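Local atomic coordinates of putative acetyltransferase Sthe_0691 (Sphaerobacter thermophilus, PDB entry 3SHP), a protein that probably transfers an acetyl group, perhaps from acetyl-coenzyme A, to a substrate not yet identified, its fold being consistent with the GNAT acetyltransferases. Residues A18-E21 and D22-H25. Residues are numbered along the deposited sequence; the frame is centred on the assembly and turned at random.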
loop_
_atom_site.group_PDB
_atom_site.type_symbol
_atom_site.label_atom_id
_atom_site.label_comp_id
_atom_site.label_asym_id
_atom_site.label_seq_id
_atom_site.Cartn_x
_atom_site.Cartn_y
_atom_site.Cartn_z
ATOM N N ALA A 18 -35.047 3.205 3.448
ATOM C CA ALA A 18 -33.884 4.064 3.634
ATOM C C ALA A 18 -32.841 3.354 4.490
ATOM O O ALA A 18 -33.160 2.803 5.546
ATOM C CB ALA A 18 -34.299 5.416 4.262
HETATM N N MSE A 19 -31.612 3.297 3.999
HETATM C CA MSE A 19 -30.498 2.781 4.795
HETATM C C MSE A 19 -30.210 3.792 5.902
HETATM O O MSE A 19 -30.206 5.004 5.661
HETATM C CB MSE A 19 -29.260 2.577 3.924
HETATM C CG MSE A 19 -28.110 1.920 4.655
HETATM SE SE MSE A 19 -26.945 1.130 3.361
HETATM C CE MSE A 19 -25.860 -0.069 4.440
ATOM N N VAL A 20 -30.012 3.286 7.115
ATOM C CA VAL A 20 -29.730 4.112 8.278
ATOM C C VAL A 20 -28.334 3.780 8.825
ATOM O O VAL A 20 -27.739 2.774 8.445
ATOM C CB VAL A 20 -30.820 3.944 9.368
ATOM C CG1 VAL A 20 -32.156 4.504 8.877
ATOM C CG2 VAL A 20 -30.959 2.466 9.816
ATOM N N GLU A 21 -27.808 4.652 9.679
ATOM C CA GLU A 21 -26.437 4.541 10.227
ATOM C C GLU A 21 -26.114 3.155 10.826
ATOM O O GLU A 21 -25.003 2.634 10.654
ATOM C CB GLU A 21 -26.200 5.635 11.263
ATOM C CG GLU A 21 -26.339 7.006 10.655
ATOM C CD GLU A 21 -26.146 8.139 11.640
ATOM O OE1 GLU A 21 -26.434 7.967 12.844
ATOM O OE2 GLU A 21 -25.733 9.232 11.183
ATOM N N ASP A 22 -27.097 2.593 11.516
ATOM C CA ASP A 22 -27.063 1.242 12.049
ATOM C C ASP A 22 -26.717 0.188 10.972
ATOM O O ASP A 22 -25.825 -0.646 11.166
ATOM C CB ASP A 22 -28.434 0.928 12.628
ATOM C CG ASP A 22 -28.365 -0.006 13.774
ATOM O OD1 ASP A 22 -27.817 0.421 14.832
ATOM O OD2 ASP A 22 -28.872 -1.156 13.630
ATOM N N ASP A 23 -27.409 0.238 9.840
ATOM C CA ASP A 23 -27.072 -0.637 8.719
ATOM C C ASP A 23 -25.604 -0.527 8.286
ATOM O O ASP A 23 -24.911 -1.543 8.121
ATOM C CB ASP A 23 -27.955 -0.328 7.516
ATOM C CG ASP A 23 -29.446 -0.450 7.829
ATOM O OD1 ASP A 23 -29.834 -1.289 8.676
ATOM O OD2 ASP A 23 -30.232 0.281 7.202
ATOM N N LYS A 24 -25.159 0.717 8.085
ATOM C CA LYS A 24 -23.826 0.999 7.588
ATOM C C LYS A 24 -22.774 0.453 8.532
ATOM O O LYS A 24 -21.780 -0.143 8.092
ATOM C CB LYS A 24 -23.640 2.512 7.327
ATOM C CG LYS A 24 -24.589 3.014 6.222
ATOM C CD LYS A 24 -24.245 4.371 5.680
ATOM C CE LYS A 24 -24.902 5.486 6.432
ATOM N NZ LYS A 24 -24.539 6.794 5.773
ATOM N N HIS A 25 -23.018 0.625 9.828
ATOM C CA HIS A 25 -22.086 0.168 10.826
ATOM C C HIS A 25 -21.973 -1.367 10.787
ATOM O O HIS A 25 -20.864 -1.905 10.639
ATOM C CB HIS A 25 -22.466 0.677 12.224
ATOM C CG HIS A 25 -21.545 0.204 13.303
ATOM N ND1 HIS A 25 -20.365 0.850 13.611
ATOM C CD2 HIS A 25 -21.624 -0.859 14.142
ATOM C CE1 HIS A 25 -19.763 0.212 14.599
ATOM N NE2 HIS A 25 -20.502 -0.832 14.934
HETATM O O HOH W 1 -27.899 6.506 5.153
#
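Asp23 reaches back to the N-cap residue Val20: its OD2 accepts the backbone N-H of Val20 at 3.0 Å, nearly straight at 172°. Val20 N lies above the carboxylate plane, 42° out of it. Asp23, the third residue of the helix, thus bonds to the N-cap N-H as in a capping box, but the return bond cannot form because Val20 has no polar side chain. With Asp23 CG anti to its own carbonyl carbon, chi1 -57° carries the carboxylate back toward the backbone of Val20, and Val20 CG2 lies 3.5 Å from the same OD2. Nearer the base of the Asp23 side chain, CG of the extended selenomethionine Met19 lies 3.6 Å from Asp23 CB; the two side chains run antiparallel alongside each other, and Met19 CE ends 3.8 Å from Lys24 CG. Helical bonding starts with a weak Lys24 N to Val20 O bond and a firmer His25 N to Glu21 O bond (2.9 Å). A water donates to Met19 O (2.8 Å) and weakly accepts from Lys24 NZ, whose stronger partner is Asp96 of the second subunit; Glu21 pairs with Arg66 of that subunit. Arg17 salt-bridges OD2 of Asp23. Were Asp23 an alanine, the Val20 N-H would probably lose this acceptor and Arg17 this salt-bridge partner. One carboxylate oxygen thus joins the turn after strand 14-18 to helix 21-26, and Arg17 probably stabilises its negative charge.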